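Local structure of SidF, inhibitor of growth family, member 3 (Legionella pneumophila subsp. pneumophila, 4FYE) at residues I72-A75 and N76-I79; E330-D334 and A335-R339; A471-T474 and L475-P479; E591-S594 and R595-F599; G734-A737 and N738-K741. The protein probably removes a phosphate from phosphatidylinositol phosphates, acting as a phosphoinositide phosphatase of the bacterium Legionella pneumophila. The protein carries 1 engineered substitution. All blocks are in the same frame, centred on the assembly; numbering follows the deposited sequence.

Interaction 1: I72-A75 and N76-I79; sequences IQEA and NNYI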
loop_
_atom_site.group_PDB
_atom_site.type_symbol
_atom_site.label_atom_id
_atom_site.label_comp_id
_atom_site.label_asym_id
_atom_site.label_seq_id
_atom_site.Cartn_x
_atom_site.Cartn_y
_atom_site.Cartn_z
ATOM N N ILE A 72 6.976 14.768 24.128
ATOM C CA ILE A 72 6.248 16.052 24.176
ATOM C C ILE A 72 5.416 16.390 22.933
ATOM O O ILE A 72 4.225 16.697 23.054
ATOM C CB ILE A 72 7.160 17.208 24.533
ATOM C CG1 ILE A 72 7.788 16.874 25.886
ATOM C CG2 ILE A 72 6.327 18.514 24.676
ATOM C CD1 ILE A 72 8.847 17.901 26.286
ATOM N N GLN A 73 6.041 16.308 21.763
ATOM C CA GLN A 73 5.354 16.568 20.515
ATOM C C GLN A 73 4.205 15.604 20.300
ATOM O O GLN A 73 3.143 16.045 19.916
ATOM C CB GLN A 73 6.290 16.566 19.308
ATOM C CG GLN A 73 7.400 17.584 19.414
ATOM C CD GLN A 73 6.850 18.981 19.462
ATOM O OE1 GLN A 73 6.057 19.368 18.585
ATOM N NE2 GLN A 73 7.222 19.740 20.502
ATOM N N GLU A 74 4.398 14.323 20.580
ATOM C CA GLU A 74 3.350 13.340 20.337
ATOM C C GLU A 74 2.203 13.572 21.315
ATOM O O GLU A 74 1.046 13.418 20.970
ATOM C CB GLU A 74 3.884 11.902 20.509
ATOM C CG GLU A 74 5.017 11.546 19.532
ATOM C CD GLU A 74 4.568 11.509 18.056
ATOM O OE1 GLU A 74 3.357 11.427 17.741
ATOM O OE2 GLU A 74 5.443 11.582 17.188
ATOM N N ALA A 75 2.547 13.883 22.550
ATOM C CA ALA A 75 1.558 14.305 23.530
ATOM C C ALA A 75 0.741 15.499 23.049
ATOM O O ALA A 75 -0.481 15.468 23.152
ATOM C CB ALA A 75 2.219 14.622 24.833
ATOM N N ASN A 76 1.398 16.532 22.505
ATOM C CA ASN A 76 0.662 17.658 21.913
ATOM C C ASN A 76 -0.233 17.238 20.771
ATOM O O ASN A 76 -1.365 17.675 20.735
ATOM C CB ASN A 76 1.571 18.745 21.410
ATOM C CG ASN A 76 2.254 19.522 22.523
ATOM O OD1 ASN A 76 2.018 19.319 23.692
ATOM N ND2 ASN A 76 3.162 20.366 22.139
ATOM N N ASN A 77 0.253 16.392 19.856
ATOM C CA ASN A 77 -0.564 15.864 18.760
ATOM C C ASN A 77 -1.797 15.115 19.261
ATOM O O ASN A 77 -2.920 15.354 18.852
ATOM C CB ASN A 77 0.257 14.917 17.886
ATOM C CG ASN A 77 1.308 15.653 17.114
ATOM O OD1 ASN A 77 1.231 16.872 16.984
ATOM N ND2 ASN A 77 2.309 14.931 16.617
ATOM N N TYR A 78 -1.555 14.197 20.156
ATOM C CA TYR A 78 -2.621 13.516 20.828
ATOM C C TYR A 78 -3.566 14.437 21.473
ATOM O O TYR A 78 -4.718 14.254 21.256
ATOM C CB TYR A 78 -2.099 12.562 21.889
ATOM C CG TYR A 78 -3.223 11.733 22.431
ATOM C CD1 TYR A 78 -3.601 10.570 21.809
ATOM C CD2 TYR A 78 -3.930 12.131 23.558
ATOM C CE1 TYR A 78 -4.623 9.799 22.322
ATOM C CE2 TYR A 78 -4.926 11.362 24.067
ATOM C CZ TYR A 78 -5.264 10.204 23.418
ATOM O OH TYR A 78 -6.261 9.424 23.910
ATOM N N ILE A 79 -3.109 15.421 22.274
ATOM C CA ILE A 79 -4.061 16.310 22.922
ATOM C C ILE A 79 -4.961 17.018 21.865
ATOM O O ILE A 79 -6.181 16.962 21.930
ATOM C CB ILE A 79 -3.392 17.388 23.782
ATOM C CG1 ILE A 79 -2.388 16.860 24.830
ATOM C CG2 ILE A 79 -4.412 18.296 24.404
ATOM C CD1 ILE A 79 -2.911 16.040 25.942
HETATM O O HOH W 1 3.455 20.411 19.170
#
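Asn-76, Asn-77 and Tyr-78 each donate their backbone N-H to the carbonyl four residues earlier, on Ile-72, Gln-73 and Glu-74, as regular alpha-helical bonds in the first turns of helix 71-92. The bond from Tyr-78 N to Glu-74 O is 2.8 Å long and almost straight, at 173°. On this frame Gln-73 and Asn-76 come close at their amide ends without bonding directly: Gln-73 NE2 and Asn-76 ND2 are 4.4 Å apart, and a water joins the two side chains. Gln-73 OE1 also accepts from the backbone N of Tyr-34, so that oxygen is gripped twice. One residue further on, Glu-74 and Asn-77 approach obliquely, with carboxylate and amide planes nearly perpendicular (85°). The Glu-74 chain folds at chi2 (-66°), which leaves OE1 3.8 Å from Asn-77 ND2. The carboxylate is held from outside, OE2 taking hydrogen bonds from Ser-715 and Tyr-34, while Asn-77 ND2 gives a weak one to Tyr-32 O. Tyr-78 and Ile-79 turn to helix 136-163, where both touch Leu-152. The bridging water donates to Gln-73 OE1 at 2.9 Å and accepts from Asn-76 ND2 at 3.0 Å.

Interaction 2: E330-D334 and A335-R339; sequences ELPPD and AEKAR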
loop_
_atom_site.group_PDB
_atom_site.type_symbol
_atom_site.label_atom_id
_atom_site.label_comp_id
_atom_site.label_asym_id
_atom_site.label_seq_id
_atom_site.Cartn_x
_atom_site.Cartn_y
_atom_site.Cartn_z
ATOM N N GLU A 330 -8.875 21.121 -33.630
ATOM C CA GLU A 330 -8.381 21.954 -32.544
ATOM C C GLU A 330 -8.799 21.478 -31.146
ATOM O O GLU A 330 -9.976 21.284 -30.835
ATOM C CB GLU A 330 -8.724 23.434 -32.752
ATOM C CG GLU A 330 -10.044 23.688 -33.469
ATOM C CD GLU A 330 -10.876 24.765 -32.799
ATOM O OE1 GLU A 330 -11.433 25.617 -33.526
ATOM O OE2 GLU A 330 -10.975 24.758 -31.546
ATOM N N LEU A 331 -7.802 21.285 -30.304
ATOM C CA LEU A 331 -8.034 21.099 -28.883
ATOM C C LEU A 331 -8.298 22.482 -28.274
ATOM O O LEU A 331 -7.818 23.494 -28.795
ATOM C CB LEU A 331 -6.804 20.468 -28.218
ATOM C CG LEU A 331 -6.229 19.141 -28.719
ATOM C CD1 LEU A 331 -4.696 19.176 -28.753
ATOM C CD2 LEU A 331 -6.751 17.984 -27.877
ATOM N N PRO A 332 -9.071 22.537 -27.179
ATOM C CA PRO A 332 -9.367 23.807 -26.524
ATOM C C PRO A 332 -8.146 24.503 -25.914
ATOM O O PRO A 332 -7.192 23.837 -25.520
ATOM C CB PRO A 332 -10.351 23.397 -25.432
ATOM C CG PRO A 332 -11.055 22.228 -26.026
ATOM C CD PRO A 332 -9.956 21.465 -26.695
ATOM N N PRO A 333 -8.186 25.846 -25.843
ATOM C CA PRO A 333 -7.060 26.626 -25.328
ATOM C C PRO A 333 -6.693 26.283 -23.874
ATOM O O PRO A 333 -5.503 26.235 -23.534
ATOM C CB PRO A 333 -7.564 28.076 -25.445
ATOM C CG PRO A 333 -8.580 28.041 -26.544
ATOM C CD PRO A 333 -9.265 26.719 -26.364
ATOM N N ASP A 334 -7.697 26.043 -23.032
ATOM C CA ASP A 334 -7.456 25.771 -21.615
ATOM C C ASP A 334 -6.870 24.356 -21.415
ATOM O O ASP A 334 -7.542 23.351 -21.708
ATOM C CB ASP A 334 -8.762 25.944 -20.824
ATOM C CG ASP A 334 -8.523 26.270 -19.357
ATOM O OD1 ASP A 334 -7.967 25.424 -18.618
ATOM O OD2 ASP A 334 -8.895 27.396 -18.942
ATOM N N ALA A 335 -5.629 24.284 -20.916
ATOM C CA ALA A 335 -4.910 23.028 -20.771
ATOM C C ALA A 335 -5.767 21.954 -20.118
ATOM O O ALA A 335 -5.853 20.817 -20.625
ATOM C CB ALA A 335 -3.627 23.222 -20.000
ATOM N N GLU A 336 -6.426 22.324 -19.019
ATOM C CA GLU A 336 -7.260 21.391 -18.254
ATOM C C GLU A 336 -8.396 20.820 -19.120
ATOM O O GLU A 336 -8.758 19.636 -19.011
ATOM C CB GLU A 336 -7.826 22.082 -17.001
ATOM C CG GLU A 336 -8.490 21.152 -15.981
ATOM C CD GLU A 336 -9.774 21.730 -15.358
ATOM O OE1 GLU A 336 -10.060 21.410 -14.170
ATOM O OE2 GLU A 336 -10.507 22.492 -16.054
ATOM N N LYS A 337 -8.944 21.664 -19.982
ATOM C CA LYS A 337 -10.092 21.290 -20.784
ATOM C C LYS A 337 -9.641 20.507 -22.043
ATOM O O LYS A 337 -10.429 19.803 -22.687
ATOM C CB LYS A 337 -10.968 22.555 -21.052
ATOM C CG LYS A 337 -11.888 22.634 -22.299
ATOM C CD LYS A 337 -12.688 21.375 -22.737
ATOM C CE LYS A 337 -13.739 21.706 -23.822
ATOM N NZ LYS A 337 -13.878 20.765 -24.992
ATOM N N ALA A 338 -8.359 20.622 -22.359
ATOM C CA ALA A 338 -7.763 19.820 -23.420
ATOM C C ALA A 338 -7.456 18.377 -22.943
ATOM O O ALA A 338 -7.853 17.407 -23.586
ATOM C CB ALA A 338 -6.503 20.492 -23.949
ATOM N N ARG A 339 -6.769 18.243 -21.819
ATOM C CA ARG A 339 -6.630 16.917 -21.228
ATOM C C ARG A 339 -7.984 16.227 -21.050
ATOM O O ARG A 339 -8.108 15.025 -21.348
ATOM C CB ARG A 339 -5.801 16.880 -19.911
ATOM C CG ARG A 339 -5.467 15.450 -19.494
ATOM C CD ARG A 339 -4.327 15.451 -18.523
ATOM N NE ARG A 339 -4.080 14.137 -17.947
ATOM C CZ ARG A 339 -3.168 13.265 -18.403
ATOM N NH1 ARG A 339 -2.388 13.489 -19.494
ATOM N NH2 ARG A 339 -3.043 12.154 -17.756
#
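Lys-337 starts with CG opposite its own backbone N (chi1 155°) and then bends at chi2 (40°), and these two turns carry its chain past the CB-CG edge of Pro-332, crossing the proline side chain at about a right angle. Asp-334, with chi1 -155°, has its carboxylate on the carbonyl side of the residue, where OD1 can look back at the first amides of the helix. Asp-334 is the N-cap of helix 335-349: OD1 accepts from Glu-336 N at 3.5 Å, a weak capping bond. Its backbone oxygen does more, taking the N-H of Ala-338 at 2.9 Å, with the donor nearly along the C=O axis, and a weaker bond from Lys-337 N at 2.8 Å. One main-chain oxygen therefore gathers two amides of the opening turn.

The apolar part of the contact belongs to Pro-332. Its CB lies 3.6 Å from Lys-337 CG, and its CG is 3.3 Å from Lys-337 NZ, with Lys-337 CE also beside that CG, so the ammonium ends against carbon. Beside them Leu-331 CB meets Ala-338 CB at 4.3 Å, and the methyl of Ala-338 also sits 3.8 Å from Pro-332 O. The capping carboxylate has a like charge nearby, with Glu-336 OE2 4.6 Å from Asp-334 OD1, a proximity that may disfavour ionisation slightly; Glu-336 OE1 bonds to Ser-400.

The loop that follows helix 315-320 thus folds back along helix 335-349: Leu-331 continues onto Gln-341 and Leu-342, Arg-339 reaches Asn-315 and Met-313, and Ser-400 lies between strands 391-399 and 402-416.

Interaction 3: A471-T474 and L475-P479; sequences ALHT and LLKGP
Leu-472 O and Leu-476 N are joined at 2.8 Å, and the carbonyl of His-473 takes the next amide, Lys-477 N, at 3.0 Å. In both the donor lies close to the line of the carbonyl, but the N-H is well bent, at 139° for the first bond. Each amide also reaches toward a second oxygen through a weak bond, Leu-476 N to His-473 O and Lys-477 N to Thr-474 O. His-473 O therefore serves two donors, with a helical bond from Lys-477 N and a weak one from Leu-476 N. Farther on, the carbonyl of Leu-475 accepts from the hydroxyl of Tyr-560 on helix 522-583.

This sharing of amides between i-4 and i-3 carbonyls comes near the C-terminal end of helix 467-476, just before Gly-478 leaves helical geometry with positive phi (67°) and the chain passes to Pro-479. On one face Leu-472 and Leu-476 lean across each other, CD2 of the former 3.7 Å from CG of the latter, and both reach Cys-603 of helix 590-614. On another face the His-473 and Lys-477 chains run side by side in the same direction. Lys-477 CG lies at the edge of the imidazole, near its plane, 3.9 Å from His-473 CE1. The lysine bend at chi2 (-78°) keeps its methylenes along that edge, with Lys-477 CE also 3.9 Å from His-473 CE1, and NZ forms a salt bridge with Asp-457 of helix 438-458.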
loop_
_atom_site.group_PDB
_atom_site.type_symbol
_atom_site.label_atom_id
_atom_site.label_comp_id
_atom_site.label_asym_id
_atom_site.label_seq_id
_atom_site.Cartn_x
_atom_site.Cartn_y
_atom_site.Cartn_z
ATOM N N ALA A 471 20.377 -17.314 -23.664
ATOM C CA ALA A 471 20.782 -18.431 -22.837
ATOM C C ALA A 471 20.103 -18.415 -21.453
ATOM O O ALA A 471 19.924 -19.460 -20.843
ATOM C CB ALA A 471 22.290 -18.453 -22.707
ATOM N N LEU A 472 19.697 -17.248 -20.971
ATOM C CA LEU A 472 19.020 -17.172 -19.657
ATOM C C LEU A 472 17.565 -17.561 -19.864
ATOM O O LEU A 472 16.975 -18.362 -19.116
ATOM C CB LEU A 472 19.098 -15.751 -19.092
ATOM C CG LEU A 472 19.213 -15.545 -17.576
ATOM C CD1 LEU A 472 18.683 -14.163 -17.247
ATOM C CD2 LEU A 472 18.550 -16.606 -16.688
ATOM N N HIS A 473 17.013 -16.982 -20.922
ATOM C CA HIS A 473 15.638 -17.183 -21.291
ATOM C C HIS A 473 15.364 -18.660 -21.396
ATOM O O HIS A 473 14.473 -19.161 -20.708
ATOM C CB HIS A 473 15.371 -16.461 -22.595
ATOM C CG HIS A 473 13.966 -16.599 -23.089
ATOM N ND1 HIS A 473 13.124 -17.528 -22.618
ATOM C CD2 HIS A 473 13.272 -15.902 -24.076
ATOM C CE1 HIS A 473 11.942 -17.419 -23.249
ATOM N NE2 HIS A 473 12.036 -16.422 -24.140
ATOM N N THR A 474 16.147 -19.369 -22.229
ATOM C CA THR A 474 16.045 -20.845 -22.408
ATOM C C THR A 474 15.873 -21.533 -21.068
ATOM O O THR A 474 14.934 -22.313 -20.886
ATOM C CB THR A 474 17.285 -21.438 -23.118
ATOM O OG1 THR A 474 17.234 -21.114 -24.506
ATOM C CG2 THR A 474 17.374 -22.987 -22.958
ATOM N N LEU A 475 16.768 -21.209 -20.133
ATOM C CA LEU A 475 16.749 -21.795 -18.797
ATOM C C LEU A 475 15.542 -21.401 -17.952
ATOM O O LEU A 475 15.049 -22.219 -17.156
ATOM C CB LEU A 475 18.046 -21.469 -18.060
ATOM C CG LEU A 475 19.345 -21.983 -18.721
ATOM C CD1 LEU A 475 20.528 -21.752 -17.787
ATOM C CD2 LEU A 475 19.283 -23.458 -19.114
ATOM N N LEU A 476 15.060 -20.169 -18.129
ATOM C CA LEU A 476 13.976 -19.681 -17.285
ATOM C C LEU A 476 12.651 -20.217 -17.707
ATOM O O LEU A 476 11.693 -20.162 -16.936
ATOM C CB LEU A 476 13.904 -18.160 -17.259
ATOM C CG LEU A 476 14.912 -17.446 -16.368
ATOM C CD1 LEU A 476 14.285 -16.132 -15.941
ATOM C CD2 LEU A 476 15.343 -18.286 -15.162
ATOM N N LYS A 477 12.610 -20.723 -18.939
ATOM C CA LYS A 477 11.417 -21.332 -19.508
ATOM C C LYS A 477 10.875 -22.384 -18.569
ATOM O O LYS A 477 9.696 -22.692 -18.607
ATOM C CB LYS A 477 11.726 -21.951 -20.863
ATOM C CG LYS A 477 11.341 -21.086 -22.056
ATOM C CD LYS A 477 9.839 -21.159 -22.318
ATOM C CE LYS A 477 9.450 -20.438 -23.603
ATOM N NZ LYS A 477 7.991 -20.120 -23.699
ATOM N N GLY A 478 11.739 -22.904 -17.703
ATOM C CA GLY A 478 11.363 -23.966 -16.775
ATOM C C GLY A 478 11.039 -25.302 -17.454
ATOM O O GLY A 478 11.323 -25.503 -18.643
ATOM N N PRO A 479 10.425 -26.230 -16.707
ATOM C CA PRO A 479 10.032 -27.481 -17.339
ATOM C C PRO A 479 8.760 -27.344 -18.183
ATOM O O PRO A 479 7.908 -26.527 -17.885
ATOM C CB PRO A 479 9.824 -28.432 -16.152
ATOM C CG PRO A 479 9.654 -27.560 -14.951
ATOM C CD PRO A 479 9.983 -26.134 -15.303
#

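Interaction 4: E591-S594 and R595-F599; sequences ETKS and RLQHF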
loop_
_atom_site.group_PDB
_atom_site.type_symbol
_atom_site.label_atom_id
_atom_site.label_comp_id
_atom_site.label_asym_id
_atom_site.label_seq_id
_atom_site.Cartn_x
_atom_site.Cartn_y
_atom_site.Cartn_z
ATOM N N GLU A 591 16.416 4.188 -24.480
ATOM C CA GLU A 591 15.497 3.092 -24.793
ATOM C C GLU A 591 16.149 1.747 -24.724
ATOM O O GLU A 591 15.647 0.859 -24.066
ATOM C CB GLU A 591 14.826 3.285 -26.155
ATOM C CG GLU A 591 13.334 3.602 -26.075
ATOM C CD GLU A 591 12.996 4.704 -25.069
ATOM O OE1 GLU A 591 12.374 4.409 -24.014
ATOM O OE2 GLU A 591 13.368 5.870 -25.337
ATOM N N THR A 592 17.265 1.590 -25.414
ATOM C CA THR A 592 18.076 0.381 -25.291
ATOM C C THR A 592 18.455 0.088 -23.814
ATOM O O THR A 592 18.278 -1.021 -23.316
ATOM C CB THR A 592 19.313 0.489 -26.211
ATOM O OG1 THR A 592 18.871 0.531 -27.574
ATOM C CG2 THR A 592 20.276 -0.683 -26.031
ATOM N N LYS A 593 18.944 1.101 -23.117
ATOM C CA LYS A 593 19.324 0.979 -21.715
ATOM C C LYS A 593 18.182 0.470 -20.856
ATOM O O LYS A 593 18.417 -0.324 -19.956
ATOM C CB LYS A 593 19.791 2.327 -21.189
ATOM C CG LYS A 593 20.952 2.259 -20.215
ATOM C CD LYS A 593 21.143 3.600 -19.515
ATOM C CE LYS A 593 21.519 4.688 -20.520
ATOM N NZ LYS A 593 20.863 5.987 -20.198
ATOM N N SER A 594 16.958 0.922 -21.140
ATOM C CA SER A 594 15.777 0.448 -20.423
ATOM C C SER A 594 15.468 -0.959 -20.729
ATOM O O SER A 594 15.099 -1.710 -19.846
ATOM C CB SER A 594 14.569 1.227 -20.814
ATOM O OG SER A 594 14.629 2.396 -20.074
ATOM N N ARG A 595 15.587 -1.301 -21.997
ATOM C CA ARG A 595 15.337 -2.650 -22.436
ATOM C C ARG A 595 16.203 -3.542 -21.571
ATOM O O ARG A 595 15.750 -4.561 -21.073
ATOM C CB ARG A 595 15.716 -2.838 -23.927
ATOM C CG ARG A 595 14.709 -2.327 -24.951
ATOM C CD ARG A 595 15.413 -2.072 -26.284
ATOM N NE ARG A 595 14.598 -1.465 -27.337
ATOM C CZ ARG A 595 13.896 -0.331 -27.221
ATOM N NH1 ARG A 595 13.841 0.329 -26.065
ATOM N NH2 ARG A 595 13.216 0.138 -28.266
ATOM N N LEU A 596 17.456 -3.149 -21.389
ATOM C CA LEU A 596 18.437 -4.069 -20.817
ATOM C C LEU A 596 18.263 -4.260 -19.311
ATOM O O LEU A 596 18.604 -5.313 -18.763
ATOM C CB LEU A 596 19.852 -3.598 -21.145
ATOM C CG LEU A 596 20.363 -3.988 -22.544
ATOM C CD1 LEU A 596 19.308 -3.786 -23.613
ATOM C CD2 LEU A 596 21.637 -3.252 -22.919
ATOM N N GLN A 597 17.722 -3.235 -18.667
ATOM C CA GLN A 597 17.484 -3.222 -17.230
ATOM C C GLN A 597 16.187 -3.935 -16.947
ATOM O O GLN A 597 16.121 -4.775 -16.049
ATOM C CB GLN A 597 17.420 -1.786 -16.717
ATOM C CG GLN A 597 18.695 -0.985 -16.983
ATOM C CD GLN A 597 18.512 0.499 -16.723
ATOM O OE1 GLN A 597 17.439 1.055 -16.986
ATOM N NE2 GLN A 597 19.552 1.150 -16.177
ATOM N N HIS A 598 15.159 -3.606 -17.727
ATOM C CA HIS A 598 13.902 -4.326 -17.636
ATOM C C HIS A 598 14.133 -5.788 -17.770
ATOM O O HIS A 598 13.703 -6.543 -16.912
ATOM C CB HIS A 598 12.897 -3.890 -18.691
ATOM C CG HIS A 598 11.623 -4.738 -18.703
ATOM N ND1 HIS A 598 10.730 -4.733 -17.674
ATOM C CD2 HIS A 598 11.130 -5.647 -19.655
ATOM C CE1 HIS A 598 9.716 -5.581 -17.968
ATOM N NE2 HIS A 598 9.969 -6.147 -19.173
ATOM N N PHE A 599 14.814 -6.221 -18.825
ATOM C CA PHE A 599 15.011 -7.675 -19.009
ATOM C C PHE A 599 15.731 -8.334 -17.824
ATOM O O PHE A 599 15.293 -9.350 -17.256
ATOM C CB PHE A 599 15.775 -7.992 -20.312
ATOM C CG PHE A 599 15.918 -9.470 -20.587
ATOM C CD1 PHE A 599 16.939 -10.212 -19.997
ATOM C CD2 PHE A 599 15.040 -10.125 -21.447
ATOM C CE1 PHE A 599 17.090 -11.572 -20.255
ATOM C CE2 PHE A 599 15.180 -11.488 -21.709
ATOM C CZ PHE A 599 16.202 -12.210 -21.109
#
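Glu-591 presents its carbonyl oxygen to Arg-595 twice. Arg-595 N donates to Glu-591 O at 3.0 Å in a regular helical bond, and Arg-595 NH1 comes back to the same oxygen at 2.7 Å, a weak bond bent to 130°. The oxygen lies at the edge of the guanidinium, near its plane. In Arg-595 chi1 (-79°) places CG beside the backbone N, next to the preceding turn, and the end of the extended chain then turns NH1 onto Glu-591 O. Glu-591 contributes its aliphatic part as well, its CB 3.1 Å from Arg-595 NH1 and its CG just beyond. The charged ends miss each other, with Glu-591 OE1 and Arg-595 NH1 4.8 Å apart and the carboxylate and guanidinium planes turned by 61°.

Thr-592 follows, its carbonyl accepting from Leu-596 N at 3.0 Å; the two side chains lie alongside each other, pointing the same way, with Thr-592 CG2 4.1 Å from Leu-596 CD1. All of this belongs to the first turns of helix 590-614, where Asp-589 accepts from Thr-592 N and Leu-596 packs on Ile-579 and Ile-583 of helix 522-583.

Lys-593 O takes Gln-597 N and, weakly, Leu-596 N. The Gln-597 chain passes close by that oxygen, Gln-597 CG 3.1 Å from Lys-593 O, and its NE2 bonds to Asp-672 O. Ser-594 O accepts from His-598 N at 2.8 Å and more weakly from Gln-597 N, while the His-598 ring is held at both nitrogens, ND1 by Glu-637 and NE2 by Asn-455.

Interaction 5: G734-A737 and N738-K741; sequences GKVA and NFAK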
loop_
_atom_site.group_PDB
_atom_site.type_symbol
_atom_site.label_atom_id
_atom_site.label_comp_id
_atom_site.label_asym_id
_atom_site.label_seq_id
_atom_site.Cartn_x
_atom_site.Cartn_y
_atom_site.Cartn_z
ATOM N N GLY A 734 6.913 2.447 17.620
ATOM C CA GLY A 734 5.823 1.560 18.072
ATOM C C GLY A 734 5.214 1.934 19.410
ATOM O O GLY A 734 3.993 1.900 19.579
ATOM N N LYS A 735 6.050 2.353 20.347
ATOM C CA LYS A 735 5.611 2.778 21.690
ATOM C C LYS A 735 4.823 4.066 21.646
ATOM O O LYS A 735 3.938 4.256 22.432
ATOM C CB LYS A 735 6.814 2.996 22.643
ATOM C CG LYS A 735 7.881 1.928 22.655
ATOM C CD LYS A 735 7.366 0.634 23.273
ATOM C CE LYS A 735 8.249 -0.543 22.813
ATOM N NZ LYS A 735 7.596 -1.878 23.038
ATOM N N VAL A 736 5.132 4.957 20.727
ATOM C CA VAL A 736 4.290 6.105 20.580
ATOM C C VAL A 736 2.954 5.684 19.976
ATOM O O VAL A 736 1.891 6.170 20.395
ATOM C CB VAL A 736 4.956 7.120 19.655
ATOM C CG1 VAL A 736 3.957 8.195 19.310
ATOM C CG2 VAL A 736 6.103 7.757 20.385
ATOM N N ALA A 737 3.001 4.817 18.969
ATOM C CA ALA A 737 1.757 4.280 18.376
ATOM C C ALA A 737 0.777 3.811 19.445
ATOM O O ALA A 737 -0.423 4.057 19.315
ATOM C CB ALA A 737 2.011 3.127 17.397
ATOM N N ASN A 738 1.256 3.158 20.495
ATOM C CA ASN A 738 0.332 2.852 21.616
ATOM C C ASN A 738 -0.621 3.951 21.988
ATOM O O ASN A 738 -1.751 3.654 22.287
ATOM C CB ASN A 738 1.101 2.353 22.816
ATOM C CG ASN A 738 1.715 0.991 22.537
ATOM O OD1 ASN A 738 1.155 0.217 21.734
ATOM N ND2 ASN A 738 2.868 0.696 23.138
ATOM N N PHE A 739 -0.185 5.200 21.976
ATOM C CA PHE A 739 -1.045 6.297 22.388
ATOM C C PHE A 739 -2.428 6.202 21.764
ATOM O O PHE A 739 -3.423 6.508 22.402
ATOM C CB PHE A 739 -0.419 7.642 22.038
ATOM C CG PHE A 739 0.708 8.041 22.937
ATOM C CD1 PHE A 739 1.149 7.197 23.929
ATOM C CD2 PHE A 739 1.329 9.259 22.779
ATOM C CE1 PHE A 739 2.191 7.561 24.751
ATOM C CE2 PHE A 739 2.370 9.631 23.597
ATOM C CZ PHE A 739 2.801 8.780 24.586
ATOM N N ALA A 740 -2.479 5.786 20.508
ATOM C CA ALA A 740 -3.730 5.676 19.773
ATOM C C ALA A 740 -4.669 4.655 20.394
ATOM O O ALA A 740 -5.877 4.830 20.401
ATOM C CB ALA A 740 -3.458 5.329 18.324
ATOM N N LYS A 741 -4.100 3.560 20.865
ATOM C CA LYS A 741 -4.856 2.493 21.503
ATOM C C LYS A 741 -5.559 2.823 22.823
ATOM O O LYS A 741 -6.654 2.334 23.070
ATOM C CB LYS A 741 -3.991 1.245 21.662
ATOM C CG LYS A 741 -3.847 0.447 20.382
ATOM C CD LYS A 741 -2.581 -0.385 20.397
ATOM C CE LYS A 741 -2.600 -1.387 21.534
ATOM N NZ LYS A 741 -1.892 -0.881 22.739
#
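Phe-739 packs its CB and CG against the carbonyl oxygen of Val-736: Phe-739 CB is 3.2 Å from Val-736 O and Phe-739 CG 3.4 Å from Val-736 O, with chi1 at -75° setting the ring on the side of its own backbone N. This is the kinked C-terminal part of helix 733-741, the last helix of the modelled chain. Asn-738 N still closes a normal turn on Gly-734 O at 3.1 Å, but Phe-739 N and Ala-740 N have no bond to the turn before. They reach three residues back instead, Phe-739 N to Val-736 O and Ala-740 N to Ala-737 O at 2.9 Å. These are i to i-3 bonds, as in a 3-10 turn, and with them go donors that stand off the carbonyl plane, 44° out of it for Phe-739.

The Val-736 and Phe-739 side chains graze each other at CG1 and CD2, and both touch Glu-74 of helix 71-92; the phenyl also packs on Val-148 and Leu-152 of helix 136-163. On another side of the helix, Ala-737 lies against His-708 of helix 701-712, and Ala-740 against Thr-712.

Asn-738 lays its amide back over the previous turn, CG opposite its carbonyl carbon (chi1 -68°). Its CB comes 3.4 Å from Lys-735 O, and ND2 lies 3.7 Å from Lys-735 CA. The other end of the amide faces forward along the chain, where Asn-738 OD1 accepts a weak hydrogen bond from Lys-741 NZ at 3.4 Å.

In the fold
All five contacts are local, in helices or at a helix start, and follow one another along the chain in numbered order. Four of them form two pairs on opposite sides of the chain's centre. Interactions 1 and 5 join sequence-distant ends of the protein: their centres are 12 Å apart, where helix 71-92 packs on helix 733-741, so the last modelled helix closes against an early one. On the other side, interactions 3 and 4 have centres 19 Å apart and meet through Leu-472 and Phe-599, linking helices 467-476 and 590-614 beside the long helix 522-583. Interaction 2 touches neither pair; its nearest atoms are about 18 Å from interaction 4 and about 33 Å from interaction 1.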